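Endoglucanase E (Clostridium thermocellum, PDB 2WAO) probably hydrolyses beta-1,4-glucan through its glucanase part, while its family 2 carbohydrate esterase domain probably removes acetyl groups from plant polysaccharides and binds cellulose chains. Local coordinates at residues Ala135-Thr148 with Tyr305-Gln317. Sequence-based numbering, arbitrary orientation.
Sequences AYGNEGTSKEQSFT and YGEDWHPSIATHQ. With BGC (beta-D-glucopyranose), chain B; BGC (beta-D-glucopyranose), chain C; BGC (beta-D-glucopyranose), chain D; BGC (beta-D-glucopyranose), chain E.
Tyr-136 and His-310 lie face to face, ring centroids 3.8 Å apart and planes 18° from parallel, with Tyr-136 CD2 over the middle of the imidazole. Phe-147 CD1 covers the other face of the phenol, which is thus clamped on both sides. At the rim, Tyr-136 OH donates a short bond of 2.5 Å to Asp-308 OD2, taking the anti lone pair of the carboxylate. The His-310 ring is held by its own loop: ND1 donates to Glu-307 O at 3.0 Å, and NE2 meets O6 of the chain B glucose edge-on at 3.3 Å. In this SGNH (GDSL-like) hydrolase fold, the Asp-Trp-His loop ahead of helix 313-331 is the position at which the family usually carries the catalytic histidine, a role His-310 probably has here, and Ser-131, which touches both side chains, is also hydrogen-bonded to the sugar; the bound cello-oligosaccharide runs across this site. Next to it, Glu-307 reaches back with an extended chain. Its OE1 accepts from Thr-148 N at 2.9 Å, on the syn side but out of the carboxylate plane, while OE2 takes Thr-148 OG1 through its syn lone pair, with Asn-151 as a further donor. A water on OE1 also bonds Thr-148 O, so the buried carboxylate is gripped from several directions. Farther out, Lys-143 lies alongside Trp-309, pointing the same way, its CD 3.6 Å from the centroid of the six-membered ring and only 9° off the normal. With CG between backbone N and carbonyl carbon (chi1 66°), the straight aliphatic chain runs along one face of an indole that lines the glycan pocket.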
loop_
_atom_site.group_PDB
_atom_site.type_symbol
_atom_site.label_atom_id
_atom_site.label_comp_id
_atom_site.label_asym_id
_atom_site.label_seq_id
_atom_site.Cartn_x
_atom_site.Cartn_y
_atom_site.Cartn_z
ATOM N N ALA A 135 2.951 -0.167 -6.234
ATOM C CA ALA A 135 3.358 -1.207 -7.197
ATOM C C ALA A 135 2.927 -0.823 -8.634
ATOM O O ALA A 135 2.598 -1.717 -9.427
ATOM C CB ALA A 135 2.780 -2.588 -6.845
ATOM N N TYR A 136 2.898 0.484 -8.930
ATOM C CA TYR A 136 2.770 1.010 -10.312
ATOM C C TYR A 136 3.581 0.130 -11.286
ATOM O O TYR A 136 4.810 -0.074 -11.128
ATOM C CB TYR A 136 3.327 2.436 -10.303
ATOM C CG TYR A 136 3.333 3.268 -11.582
ATOM C CD1 TYR A 136 2.783 4.561 -11.568
ATOM C CD2 TYR A 136 3.984 2.835 -12.738
ATOM C CE1 TYR A 136 2.822 5.353 -12.667
ATOM C CE2 TYR A 136 4.005 3.653 -13.919
ATOM C CZ TYR A 136 3.468 4.913 -13.830
ATOM O OH TYR A 136 3.513 5.760 -14.913
ATOM N N GLY A 137 2.870 -0.434 -12.263
ATOM C CA GLY A 137 3.544 -1.075 -13.412
ATOM C C GLY A 137 4.214 -2.406 -13.135
ATOM O O GLY A 137 4.946 -2.918 -14.011
ATOM N N ASN A 138 4.003 -2.979 -11.939
ATOM C CA ASN A 138 4.817 -4.149 -11.534
ATOM C C ASN A 138 4.536 -5.432 -12.347
ATOM O O ASN A 138 5.383 -6.352 -12.379
ATOM C CB ASN A 138 4.856 -4.367 -10.000
ATOM C CG ASN A 138 3.579 -4.980 -9.461
ATOM O OD1 ASN A 138 2.535 -4.897 -10.111
ATOM N ND2 ASN A 138 3.641 -5.589 -8.253
ATOM N N GLU A 139 3.405 -5.477 -13.060
ATOM C CA GLU A 139 3.150 -6.632 -13.952
ATOM C C GLU A 139 3.423 -6.317 -15.435
ATOM O O GLU A 139 3.249 -7.180 -16.333
ATOM C CB GLU A 139 1.746 -7.206 -13.714
ATOM C CG GLU A 139 1.607 -7.714 -12.283
ATOM C CD GLU A 139 0.381 -8.575 -12.055
ATOM O OE1 GLU A 139 -0.650 -8.357 -12.722
ATOM O OE2 GLU A 139 0.477 -9.481 -11.199
ATOM N N GLY A 140 3.874 -5.090 -15.705
ATOM C CA GLY A 140 4.514 -4.841 -16.996
ATOM C C GLY A 140 5.959 -5.321 -16.992
ATOM O O GLY A 140 6.605 -5.455 -15.929
ATOM N N THR A 141 6.493 -5.645 -18.166
ATOM C CA THR A 141 7.887 -6.100 -18.205
ATOM C C THR A 141 8.668 -5.214 -19.159
ATOM O O THR A 141 9.820 -5.467 -19.437
ATOM C CB THR A 141 8.023 -7.600 -18.595
ATOM O OG1 THR A 141 7.387 -7.853 -19.872
ATOM C CG2 THR A 141 7.375 -8.484 -17.553
ATOM N N SER A 142 8.035 -4.158 -19.631
ATOM C CA SER A 142 8.720 -3.223 -20.513
ATOM C C SER A 142 8.779 -1.812 -19.913
ATOM O O SER A 142 7.733 -1.191 -19.644
ATOM C CB SER A 142 8.042 -3.180 -21.881
ATOM O OG SER A 142 8.663 -2.144 -22.636
ATOM N N LYS A 143 9.990 -1.285 -19.737
ATOM C CA LYS A 143 10.156 0.066 -19.164
ATOM C C LYS A 143 9.638 1.187 -20.086
ATOM O O LYS A 143 9.405 2.309 -19.638
ATOM C CB LYS A 143 11.610 0.324 -18.787
ATOM C CG LYS A 143 12.562 0.380 -19.982
ATOM C CD LYS A 143 14.003 0.260 -19.542
ATOM C CE LYS A 143 14.901 0.427 -20.785
ATOM N NZ LYS A 143 16.260 -0.044 -20.448
ATOM N N GLU A 144 9.439 0.855 -21.354
ATOM C CA GLU A 144 8.956 1.816 -22.362
ATOM C C GLU A 144 7.449 2.065 -22.274
ATOM O O GLU A 144 6.926 3.101 -22.790
ATOM C CB GLU A 144 9.268 1.293 -23.771
ATOM C CG GLU A 144 10.609 1.750 -24.323
ATOM C CD GLU A 144 11.786 0.967 -23.768
ATOM O OE1 GLU A 144 11.613 -0.247 -23.472
ATOM O OE2 GLU A 144 12.885 1.576 -23.624
ATOM N N GLN A 145 6.744 1.100 -21.687
ATOM C CA GLN A 145 5.288 1.145 -21.619
ATOM C C GLN A 145 4.842 2.090 -20.506
ATOM O O GLN A 145 5.418 2.082 -19.392
ATOM C CB GLN A 145 4.739 -0.263 -21.400
ATOM C CG GLN A 145 3.197 -0.356 -21.408
ATOM C CD GLN A 145 2.693 -1.792 -21.415
ATOM O OE1 GLN A 145 2.160 -2.284 -20.418
ATOM N NE2 GLN A 145 2.877 -2.472 -22.534
ATOM N N SER A 146 3.835 2.918 -20.800
ATOM C CA SER A 146 3.304 3.795 -19.768
ATOM C C SER A 146 2.272 3.084 -18.864
ATOM O O SER A 146 1.898 1.941 -19.099
ATOM C CB SER A 146 2.732 5.043 -20.393
ATOM O OG SER A 146 1.766 4.660 -21.323
ATOM N N PHE A 147 1.848 3.789 -17.824
ATOM C CA PHE A 147 0.967 3.235 -16.820
ATOM C C PHE A 147 -0.314 2.658 -17.420
ATOM O O PHE A 147 -1.013 3.339 -18.194
ATOM C CB PHE A 147 0.586 4.322 -15.823
ATOM C CG PHE A 147 -0.312 3.832 -14.719
ATOM C CD1 PHE A 147 0.234 3.107 -13.645
ATOM C CD2 PHE A 147 -1.678 4.103 -14.730
ATOM C CE1 PHE A 147 -0.598 2.659 -12.573
ATOM C CE2 PHE A 147 -2.534 3.660 -13.665
ATOM C CZ PHE A 147 -1.988 2.932 -12.606
ATOM N N THR A 148 -0.625 1.431 -17.015
ATOM C CA THR A 148 -1.972 0.860 -17.227
ATOM C C THR A 148 -2.498 0.288 -15.904
ATOM O O THR A 148 -1.771 -0.394 -15.170
ATOM C CB THR A 148 -1.985 -0.209 -18.332
ATOM O OG1 THR A 148 -1.300 -1.373 -17.905
ATOM C CG2 THR A 148 -1.282 0.302 -19.635
ATOM N N TYR A 305 12.356 -4.652 -15.340
ATOM C CA TYR A 305 11.666 -3.387 -15.025
ATOM C C TYR A 305 10.208 -3.514 -15.389
ATOM O O TYR A 305 9.857 -4.232 -16.325
ATOM C CB TYR A 305 12.161 -2.230 -15.902
ATOM C CG TYR A 305 13.578 -1.819 -15.704
ATOM C CD1 TYR A 305 13.957 -1.052 -14.592
ATOM C CD2 TYR A 305 14.543 -2.183 -16.649
ATOM C CE1 TYR A 305 15.332 -0.644 -14.444
ATOM C CE2 TYR A 305 15.864 -1.816 -16.511
ATOM C CZ TYR A 305 16.253 -1.052 -15.423
ATOM O OH TYR A 305 17.588 -0.709 -15.322
ATOM N N GLY A 306 9.369 -2.755 -14.683
ATOM C CA GLY A 306 7.960 -2.648 -15.054
ATOM C C GLY A 306 7.719 -1.356 -15.808
ATOM O O GLY A 306 8.661 -0.692 -16.255
ATOM N N GLU A 307 6.445 -0.946 -15.875
ATOM C CA GLU A 307 6.055 0.216 -16.658
ATOM C C GLU A 307 6.780 1.439 -16.173
ATOM O O GLU A 307 6.994 1.586 -14.958
ATOM C CB GLU A 307 4.519 0.419 -16.573
ATOM C CG GLU A 307 3.756 -0.699 -17.297
ATOM C CD GLU A 307 2.229 -0.582 -17.135
ATOM O OE1 GLU A 307 1.794 0.139 -16.214
ATOM O OE2 GLU A 307 1.472 -1.213 -17.935
ATOM N N ASP A 308 7.220 2.278 -17.114
ATOM C CA ASP A 308 7.905 3.522 -16.767
ATOM C C ASP A 308 9.112 3.348 -15.821
ATOM O O ASP A 308 9.382 4.232 -15.007
ATOM C CB ASP A 308 6.900 4.576 -16.220
ATOM C CG ASP A 308 5.984 5.118 -17.320
ATOM O OD1 ASP A 308 6.479 5.245 -18.474
ATOM O OD2 ASP A 308 4.790 5.390 -17.032
ATOM N N TRP A 309 9.841 2.224 -15.976
ATOM C CA TRP A 309 11.005 1.880 -15.117
ATOM C C TRP A 309 10.660 1.602 -13.657
ATOM O O TRP A 309 11.577 1.542 -12.813
ATOM C CB TRP A 309 12.035 3.015 -15.110
ATOM C CG TRP A 309 12.596 3.401 -16.452
ATOM C CD1 TRP A 309 11.962 4.077 -17.444
ATOM C CD2 TRP A 309 13.931 3.165 -16.912
ATOM N NE1 TRP A 309 12.812 4.255 -18.513
ATOM C CE2 TRP A 309 14.028 3.710 -18.206
ATOM C CE3 TRP A 309 15.044 2.514 -16.361
ATOM C CZ2 TRP A 309 15.190 3.633 -18.964
ATOM C CZ3 TRP A 309 16.220 2.448 -17.112
ATOM C CH2 TRP A 309 16.280 3.012 -18.398
ATOM N N HIS A 310 9.368 1.460 -13.312
ATOM C CA HIS A 310 9.060 1.122 -11.920
ATOM C C HIS A 310 9.471 -0.331 -11.607
ATOM O O HIS A 310 9.740 -1.151 -12.553
ATOM C CB HIS A 310 7.581 1.391 -11.624
ATOM C CG HIS A 310 7.260 2.857 -11.615
ATOM N ND1 HIS A 310 7.253 3.614 -12.765
ATOM C CD2 HIS A 310 7.019 3.721 -10.599
ATOM C CE1 HIS A 310 6.970 4.876 -12.469
ATOM N NE2 HIS A 310 6.807 4.965 -11.162
ATOM N N PRO A 311 9.562 -0.681 -10.295
ATOM C CA PRO A 311 10.105 -2.026 -10.000
ATOM C C PRO A 311 9.274 -3.213 -10.530
ATOM O O PRO A 311 8.052 -3.193 -10.466
ATOM C CB PRO A 311 10.216 -2.047 -8.462
ATOM C CG PRO A 311 10.322 -0.565 -8.079
ATOM C CD PRO A 311 9.370 0.107 -9.064
ATOM N N SER A 312 9.990 -4.249 -10.996
ATOM C CA SER A 312 9.391 -5.535 -11.385
ATOM C C SER A 312 8.977 -6.300 -10.108
ATOM O O SER A 312 9.383 -5.908 -8.974
ATOM C CB SER A 312 10.469 -6.364 -12.111
ATOM O OG SER A 312 11.530 -6.661 -11.200
ATOM N N ILE A 313 8.219 -7.391 -10.271
ATOM C CA ILE A 313 7.899 -8.223 -9.114
ATOM C C ILE A 313 9.173 -8.775 -8.476
ATOM O O ILE A 313 9.284 -8.815 -7.241
ATOM C CB ILE A 313 6.888 -9.311 -9.463
ATOM C CG1 ILE A 313 5.510 -8.628 -9.584
ATOM C CG2 ILE A 313 6.817 -10.358 -8.320
ATOM C CD1 ILE A 313 4.552 -9.412 -10.368
ATOM N N ALA A 314 10.145 -9.201 -9.301
ATOM C CA ALA A 314 11.401 -9.638 -8.718
ATOM C C ALA A 314 12.083 -8.609 -7.809
ATOM O O ALA A 314 12.605 -8.955 -6.742
ATOM C CB ALA A 314 12.376 -10.125 -9.854
ATOM N N THR A 315 12.088 -7.353 -8.251
ATOM C CA THR A 315 12.670 -6.268 -7.471
ATOM C C THR A 315 11.830 -6.048 -6.169
ATOM O O THR A 315 12.416 -5.931 -5.086
ATOM C CB THR A 315 12.752 -4.988 -8.294
ATOM O OG1 THR A 315 13.729 -5.145 -9.361
ATOM C CG2 THR A 315 13.196 -3.795 -7.391
ATOM N N HIS A 316 10.499 -6.081 -6.272
ATOM C CA HIS A 316 9.634 -6.041 -5.074
ATOM C C HIS A 316 9.952 -7.167 -4.099
ATOM O O HIS A 316 10.003 -6.939 -2.892
ATOM C CB HIS A 316 8.145 -6.046 -5.437
ATOM C CG HIS A 316 7.623 -4.713 -5.899
ATOM N ND1 HIS A 316 7.218 -3.731 -5.016
ATOM C CD2 HIS A 316 7.395 -4.215 -7.147
ATOM C CE1 HIS A 316 6.735 -2.698 -5.691
ATOM N NE2 HIS A 316 6.862 -2.948 -6.987
ATOM N N GLN A 317 10.200 -8.375 -4.628
ATOM C CA GLN A 317 10.552 -9.488 -3.789
ATOM C C GLN A 317 11.868 -9.235 -3.052
ATOM O O GLN A 317 11.922 -9.456 -1.878
ATOM C CB GLN A 317 10.548 -10.811 -4.570
ATOM C CG GLN A 317 9.114 -11.175 -4.977
ATOM C CD GLN A 317 9.047 -12.354 -5.905
ATOM O OE1 GLN A 317 9.757 -12.410 -6.911
ATOM N NE2 GLN A 317 8.175 -13.314 -5.582
HETATM C C2 BGC B . 6.004 8.515 -15.509
HETATM C C3 BGC B . 4.870 9.425 -15.060
HETATM C C4 BGC B . 4.461 9.070 -13.626
HETATM C C5 BGC B . 5.709 9.140 -12.719
HETATM C C6 BGC B . 5.442 8.891 -11.221
HETATM C C1 BGC B . 7.151 8.583 -14.506
HETATM O O2 BGC B . 6.407 8.882 -16.833
HETATM O O3 BGC B . 3.751 9.267 -15.941
HETATM O O4 BGC B . 3.645 10.091 -13.330
HETATM O O5 BGC B . 6.685 8.228 -13.217
HETATM O O6 BGC B . 4.894 7.595 -11.064
HETATM C C2 BGC C . 11.443 7.862 -13.051
HETATM C C3 BGC C . 9.943 7.616 -13.204
HETATM C C4 BGC C . 9.458 8.070 -14.571
HETATM C C5 BGC C . 10.300 7.438 -15.686
HETATM C C6 BGC C . 9.925 8.132 -16.998
HETATM C C1 BGC C . 12.202 7.223 -14.230
HETATM O O2 BGC C . 11.920 7.323 -11.821
HETATM O O3 BGC C . 9.251 8.300 -12.184
HETATM O O4 BGC C . 8.207 7.701 -14.863
HETATM O O5 BGC C . 11.708 7.627 -15.494
HETATM O O6 BGC C . 10.762 7.537 -17.930
HETATM C C2 BGC D . 1.724 10.984 -12.150
HETATM C C3 BGC D . 0.332 10.601 -11.636
HETATM C C4 BGC D . -0.413 9.732 -12.651
HETATM C C5 BGC D . 0.435 8.511 -12.950
HETATM C C6 BGC D . -0.283 7.504 -13.866
HETATM C C1 BGC D . 2.435 9.738 -12.667
HETATM O O2 BGC D . 2.498 11.624 -11.144
HETATM O O3 BGC D . -0.393 11.751 -11.251
HETATM O O4 BGC D . -1.628 9.282 -12.087
HETATM O O5 BGC D . 1.599 9.036 -13.566
HETATM O O6 BGC D . -0.162 7.891 -15.210
HETATM C C2 BGC E . 20.328 3.129 -13.779
HETATM C C3 BGC E . 19.016 3.400 -14.506
HETATM C C4 BGC E . 18.914 4.862 -14.925
HETATM C C5 BGC E . 20.194 5.324 -15.612
HETATM C C6 BGC E . 20.124 6.807 -15.956
HETATM C C1 BGC E . 21.508 3.713 -14.547
HETATM O O1 BGC E . 22.690 3.532 -13.800
HETATM O O2 BGC E . 20.506 1.739 -13.631
HETATM O O3 BGC E . 17.935 3.077 -13.661
HETATM O O4 BGC E . 18.144 5.053 -15.532
HETATM O O5 BGC E . 21.295 5.091 -14.761
HETATM O O6 BGC E . 21.430 7.311 -16.130
HETATM O O HOH W 1 6.373 -1.427 -9.254
HETATM O O HOH W 2 0.442 -0.292 -13.838
HETATM O O HOH W 3 7.392 -8.000 -12.914
HETATM O O HOH W 4 8.684 -6.496 -14.739
HETATM O O HOH W 5 8.967 4.894 -19.801
HETATM O O HOH W 6 2.164 6.861 -17.620
#